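Local structure of NAD(P)H dehydrogenase (quinone) (Deinococcus radiodurans, 1YDG) at residues 5-17 against 75-89. The protein catalyses the reduction of quinones to quinols at the expense of NADH or NADPH, using one bound FMN per subunit of a homotetramer. Sequence-based numbering, arbitrary orientation.
Sequences APVKLAIVFYSST and DLEWAEAIVFSSPTR. With SO4 (sulfate ion), chain J.
Parallel strands 8-13 and 81-89, at the centre of the flavodoxin-like sheet, pair from Leu9 with Ala81 to Phe13 with Ser85. Backbone hydrogen bonds alternate between them, including Val83 N to Ala10 O and Tyr14 N to Ser85 O. At the entry to the pair, Lys8 O takes both Glu80 N and Ala81 N, while Glu80 OE1 receives Lys8 N (2.9 Å) on its anti side. The Lys8 chain runs across one face of the Trp78 indole, CB 3.6 Å from the centroid of the six-membered ring in a CH-pi contact; CG lies anti to the carbonyl carbon (chi1 -66°), which carries the chain on over the ring toward NE1. Replacing Trp78 by an alanine is likely to leave the Lys8 methylenes without their aromatic platform and Arg39 without its cation-pi partner. Val12 CB packs alongside Phe84 CD1 (3.8 Å), with Phe100 of helix 95-102 against both side chains. Just beyond strand 8-13, a sulfate is gripped by Ser15 OG, Ser16 N and Thr17, whose OG1 lies 2.6 Å from sulfate O1; Thr19 N and Gly20 N also bond it. These five residues belong to the FMN site, so the anion probably mimics the cofactor's phosphate in the phosphate-binding loop characteristic of flavodoxins.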
loop_
_atom_site.group_PDB
_atom_site.type_symbol
_atom_site.label_atom_id
_atom_site.label_comp_id
_atom_site.label_asym_id
_atom_site.label_seq_id
_atom_site.Cartn_x
_atom_site.Cartn_y
_atom_site.Cartn_z
ATOM N N ALA B 5 25.752 -18.374 19.939
ATOM C CA ALA B 5 24.363 -18.839 19.943
ATOM C C ALA B 5 23.885 -18.931 18.501
ATOM O O ALA B 5 24.133 -18.037 17.706
ATOM C CB ALA B 5 23.475 -17.879 20.729
ATOM N N PRO B 6 23.244 -20.038 18.136
ATOM C CA PRO B 6 22.529 -19.980 16.872
ATOM C C PRO B 6 21.438 -18.900 16.898
ATOM O O PRO B 6 20.809 -18.675 17.932
ATOM C CB PRO B 6 21.915 -21.375 16.752
ATOM C CG PRO B 6 22.776 -22.251 17.637
ATOM C CD PRO B 6 23.161 -21.362 18.770
ATOM N N VAL B 7 21.248 -18.236 15.759
ATOM C CA VAL B 7 20.121 -17.321 15.566
ATOM C C VAL B 7 18.806 -18.039 15.862
ATOM O O VAL B 7 18.595 -19.174 15.433
ATOM C CB VAL B 7 20.086 -16.774 14.109
ATOM C CG1 VAL B 7 18.773 -16.030 13.812
ATOM C CG2 VAL B 7 21.256 -15.854 13.870
ATOM N N LYS B 8 17.923 -17.376 16.595
ATOM C CA LYS B 8 16.617 -17.956 16.923
ATOM C C LYS B 8 15.601 -17.477 15.896
ATOM O O LYS B 8 15.315 -16.276 15.825
ATOM C CB LYS B 8 16.189 -17.540 18.322
ATOM C CG LYS B 8 17.073 -18.109 19.427
ATOM C CD LYS B 8 16.955 -17.298 20.708
ATOM C CE LYS B 8 17.804 -17.904 21.858
ATOM N NZ LYS B 8 19.156 -18.361 21.417
ATOM N N LEU B 9 15.066 -18.424 15.121
ATOM C CA LEU B 9 14.211 -18.138 13.991
ATOM C C LEU B 9 12.863 -18.762 14.220
ATOM O O LEU B 9 12.777 -19.969 14.382
ATOM C CB LEU B 9 14.829 -18.711 12.701
ATOM C CG LEU B 9 14.000 -18.673 11.423
ATOM C CD1 LEU B 9 13.765 -17.241 10.904
ATOM C CD2 LEU B 9 14.616 -19.559 10.306
ATOM N N ALA B 10 11.822 -17.934 14.225
ATOM C CA ALA B 10 10.434 -18.389 14.295
ATOM C C ALA B 10 9.766 -18.207 12.946
ATOM O O ALA B 10 9.708 -17.081 12.429
ATOM C CB ALA B 10 9.669 -17.604 15.341
ATOM N N ILE B 11 9.247 -19.305 12.399
ATOM C CA ILE B 11 8.413 -19.288 11.190
ATOM C C ILE B 11 6.982 -19.443 11.656
ATOM O O ILE B 11 6.607 -20.519 12.136
ATOM C CB ILE B 11 8.743 -20.451 10.227
ATOM C CG1 ILE B 11 10.256 -20.597 9.982
ATOM C CG2 ILE B 11 7.992 -20.303 8.908
ATOM C CD1 ILE B 11 10.920 -19.391 9.431
ATOM N N VAL B 12 6.199 -18.368 11.550
ATOM C CA VAL B 12 4.794 -18.349 11.965
ATOM C C VAL B 12 3.954 -18.266 10.689
ATOM O O VAL B 12 4.099 -17.323 9.884
ATOM C CB VAL B 12 4.457 -17.151 12.886
ATOM C CG1 VAL B 12 2.985 -17.165 13.278
ATOM C CG2 VAL B 12 5.325 -17.161 14.116
ATOM N N PHE B 13 3.136 -19.288 10.468
ATOM C CA PHE B 13 2.402 -19.422 9.218
ATOM C C PHE B 13 0.964 -19.818 9.491
ATOM O O PHE B 13 0.672 -20.579 10.434
ATOM C CB PHE B 13 3.073 -20.445 8.290
ATOM C CG PHE B 13 2.830 -21.872 8.695
ATOM C CD1 PHE B 13 1.807 -22.608 8.105
ATOM C CD2 PHE B 13 3.584 -22.449 9.700
ATOM C CE1 PHE B 13 1.556 -23.896 8.493
ATOM C CE2 PHE B 13 3.337 -23.755 10.104
ATOM C CZ PHE B 13 2.325 -24.478 9.508
ATOM N N TYR B 14 0.059 -19.247 8.707
ATOM C CA TYR B 14 -1.291 -19.757 8.599
ATOM C C TYR B 14 -1.419 -20.530 7.289
ATOM O O TYR B 14 -0.867 -20.119 6.261
ATOM C CB TYR B 14 -2.360 -18.654 8.651
ATOM C CG TYR B 14 -3.710 -19.291 8.498
ATOM C CD1 TYR B 14 -4.235 -20.071 9.513
ATOM C CD2 TYR B 14 -4.385 -19.250 7.280
ATOM C CE1 TYR B 14 -5.455 -20.739 9.350
ATOM C CE2 TYR B 14 -5.592 -19.929 7.092
ATOM C CZ TYR B 14 -6.119 -20.669 8.141
ATOM O OH TYR B 14 -7.291 -21.337 7.977
ATOM N N SER B 15 -2.144 -21.644 7.328
ATOM C CA SER B 15 -2.442 -22.428 6.134
ATOM C C SER B 15 -3.814 -23.087 6.289
ATOM O O SER B 15 -4.063 -23.776 7.294
ATOM C CB SER B 15 -1.360 -23.495 5.908
ATOM O OG SER B 15 -1.577 -24.171 4.676
ATOM N N SER B 16 -4.712 -22.870 5.320
ATOM C CA SER B 16 -5.945 -23.637 5.261
ATOM C C SER B 16 -5.702 -24.966 4.545
ATOM O O SER B 16 -5.934 -26.038 5.097
ATOM C CB SER B 16 -7.042 -22.887 4.508
ATOM O OG SER B 16 -7.371 -21.672 5.131
ATOM N N THR B 17 -5.256 -24.878 3.297
ATOM C CA THR B 17 -5.278 -26.024 2.388
ATOM C C THR B 17 -3.910 -26.628 2.095
ATOM O O THR B 17 -3.761 -27.401 1.149
ATOM C CB THR B 17 -6.029 -25.656 1.085
ATOM O OG1 THR B 17 -5.540 -24.410 0.550
ATOM C CG2 THR B 17 -7.525 -25.514 1.363
ATOM N N ASP B 75 6.777 -16.871 21.448
ATOM C CA ASP B 75 7.607 -17.316 20.334
ATOM C C ASP B 75 8.316 -16.127 19.664
ATOM O O ASP B 75 9.502 -16.225 19.275
ATOM C CB ASP B 75 6.755 -18.079 19.297
ATOM C CG ASP B 75 6.278 -19.460 19.812
ATOM O OD1 ASP B 75 7.107 -20.227 20.353
ATOM O OD2 ASP B 75 5.077 -19.769 19.652
ATOM N N LEU B 76 7.608 -15.002 19.542
ATOM C CA LEU B 76 8.235 -13.800 18.977
ATOM C C LEU B 76 9.188 -13.126 19.967
ATOM O O LEU B 76 10.200 -12.586 19.551
ATOM C CB LEU B 76 7.194 -12.812 18.461
ATOM C CG LEU B 76 6.149 -13.379 17.493
ATOM C CD1 LEU B 76 5.433 -12.262 16.807
ATOM C CD2 LEU B 76 6.738 -14.328 16.457
ATOM N N GLU B 77 8.865 -13.161 21.268
ATOM C CA GLU B 77 9.796 -12.675 22.295
ATOM C C GLU B 77 11.093 -13.481 22.245
ATOM O O GLU B 77 12.185 -12.931 22.385
ATOM C CB GLU B 77 9.157 -12.744 23.683
ATOM C CG GLU B 77 10.083 -12.314 24.834
ATOM C CD GLU B 77 9.403 -12.303 26.221
ATOM O OE1 GLU B 77 8.155 -12.309 26.304
ATOM O OE2 GLU B 77 10.142 -12.280 27.243
ATOM N N TRP B 78 10.968 -14.785 22.046
ATOM C CA TRP B 78 12.113 -15.675 21.929
ATOM C C TRP B 78 12.930 -15.422 20.659
ATOM O O TRP B 78 14.164 -15.433 20.709
ATOM C CB TRP B 78 11.651 -17.143 21.969
ATOM C CG TRP B 78 12.698 -18.154 21.607
ATOM C CD1 TRP B 78 13.671 -18.636 22.406
ATOM C CD2 TRP B 78 12.871 -18.787 20.331
ATOM N NE1 TRP B 78 14.452 -19.538 21.716
ATOM C CE2 TRP B 78 13.966 -19.661 20.446
ATOM C CE3 TRP B 78 12.193 -18.706 19.101
ATOM C CZ2 TRP B 78 14.412 -20.440 19.387
ATOM C CZ3 TRP B 78 12.633 -19.479 18.063
ATOM C CH2 TRP B 78 13.740 -20.328 18.199
ATOM N N ALA B 79 12.241 -15.219 19.537
ATOM C CA ALA B 79 12.882 -15.108 18.233
ATOM C C ALA B 79 13.785 -13.882 18.127
ATOM O O ALA B 79 13.551 -12.845 18.727
ATOM C CB ALA B 79 11.834 -15.084 17.114
ATOM N N GLU B 80 14.836 -14.031 17.352
ATOM C CA GLU B 80 15.629 -12.895 16.937
ATOM C C GLU B 80 15.293 -12.565 15.491
ATOM O O GLU B 80 15.480 -11.436 15.050
ATOM C CB GLU B 80 17.092 -13.224 17.122
ATOM C CG GLU B 80 17.491 -13.232 18.574
ATOM C CD GLU B 80 18.668 -14.123 18.883
ATOM O OE1 GLU B 80 18.910 -15.099 18.162
ATOM O OE2 GLU B 80 19.366 -13.840 19.870
ATOM N N ALA B 81 14.786 -13.564 14.769
ATOM C CA ALA B 81 14.383 -13.413 13.388
ATOM C C ALA B 81 13.005 -14.013 13.205
ATOM O O ALA B 81 12.766 -15.137 13.602
ATOM C CB ALA B 81 15.402 -14.095 12.483
ATOM N N ILE B 82 12.094 -13.255 12.603
ATOM C CA ILE B 82 10.723 -13.690 12.392
ATOM C C ILE B 82 10.332 -13.763 10.928
ATOM O O ILE B 82 10.586 -12.830 10.160
ATOM C CB ILE B 82 9.741 -12.707 13.077
ATOM C CG1 ILE B 82 9.937 -12.747 14.593
ATOM C CG2 ILE B 82 8.290 -13.030 12.666
ATOM C CD1 ILE B 82 9.494 -11.471 15.348
ATOM N N VAL B 83 9.680 -14.857 10.545
ATOM C CA VAL B 83 9.012 -14.923 9.249
ATOM C C VAL B 83 7.541 -15.186 9.478
ATOM O O VAL B 83 7.200 -16.099 10.233
ATOM C CB VAL B 83 9.587 -16.044 8.324
ATOM C CG1 VAL B 83 8.791 -16.178 7.032
ATOM C CG2 VAL B 83 11.066 -15.826 8.018
ATOM N N PHE B 84 6.695 -14.390 8.796
ATOM C CA PHE B 84 5.231 -14.569 8.725
ATOM C C PHE B 84 4.809 -15.000 7.318
ATOM O O PHE B 84 5.242 -14.405 6.316
ATOM C CB PHE B 84 4.511 -13.236 9.016
ATOM C CG PHE B 84 4.300 -12.942 10.470
ATOM C CD1 PHE B 84 5.002 -13.625 11.463
ATOM C CD2 PHE B 84 3.435 -11.941 10.848
ATOM C CE1 PHE B 84 4.810 -13.323 12.815
ATOM C CE2 PHE B 84 3.239 -11.638 12.198
ATOM C CZ PHE B 84 3.927 -12.323 13.167
ATOM N N SER B 85 3.964 -16.015 7.258
ATOM C CA SER B 85 3.404 -16.509 6.015
ATOM C C SER B 85 1.896 -16.621 6.146
ATOM O O SER B 85 1.386 -17.240 7.087
ATOM C CB SER B 85 4.025 -17.867 5.655
ATOM O OG SER B 85 3.545 -18.332 4.411
ATOM N N SER B 86 1.177 -16.001 5.215
ATOM C CA SER B 86 -0.263 -16.134 5.135
ATOM C C SER B 86 -0.742 -16.229 3.702
ATOM O O SER B 86 -0.284 -15.452 2.879
ATOM C CB SER B 86 -0.927 -14.901 5.742
ATOM O OG SER B 86 -2.317 -15.016 5.631
ATOM N N PRO B 87 -1.735 -17.090 3.422
ATOM C CA PRO B 87 -2.362 -16.955 2.107
ATOM C C PRO B 87 -3.077 -15.620 2.037
ATOM O O PRO B 87 -3.428 -15.035 3.069
ATOM C CB PRO B 87 -3.358 -18.119 2.034
ATOM C CG PRO B 87 -3.524 -18.608 3.444
ATOM C CD PRO B 87 -2.379 -18.120 4.260
ATOM N N THR B 88 -3.262 -15.112 0.833
ATOM C CA THR B 88 -4.007 -13.868 0.675
ATOM C C THR B 88 -5.491 -14.104 0.840
ATOM O O THR B 88 -5.998 -15.141 0.412
ATOM C CB THR B 88 -3.766 -13.224 -0.691
ATOM O OG1 THR B 88 -4.234 -11.874 -0.658
ATOM C CG2 THR B 88 -4.538 -13.953 -1.774
ATOM N N ARG B 89 -6.171 -13.161 1.499
ATOM C CA ARG B 89 -7.631 -13.032 1.447
ATOM C C ARG B 89 -7.978 -11.629 0.971
ATOM O O ARG B 89 -7.813 -10.674 1.716
ATOM C CB ARG B 89 -8.277 -13.193 2.829
ATOM C CG ARG B 89 -8.122 -14.534 3.461
ATOM C CD ARG B 89 -8.964 -15.601 2.807
ATOM N NE ARG B 89 -8.762 -16.861 3.510
ATOM C CZ ARG B 89 -7.911 -17.817 3.147
ATOM N NH1 ARG B 89 -7.164 -17.718 2.048
ATOM N NH2 ARG B 89 -7.820 -18.896 3.898
HETATM S S SO4 J . -3.067 -22.365 1.868
HETATM O O1 SO4 J . -3.099 -23.642 1.153
HETATM O O2 SO4 J . -2.904 -21.275 0.929
HETATM O O3 SO4 J . -4.330 -22.241 2.596
HETATM O O4 SO4 J . -1.924 -22.342 2.772
HETATM O O HOH W 1 20.955 -16.670 19.258
HETATM O O HOH W 2 0.825 -19.109 4.450
HETATM O O HOH W 3 -9.708 -19.925 5.967
#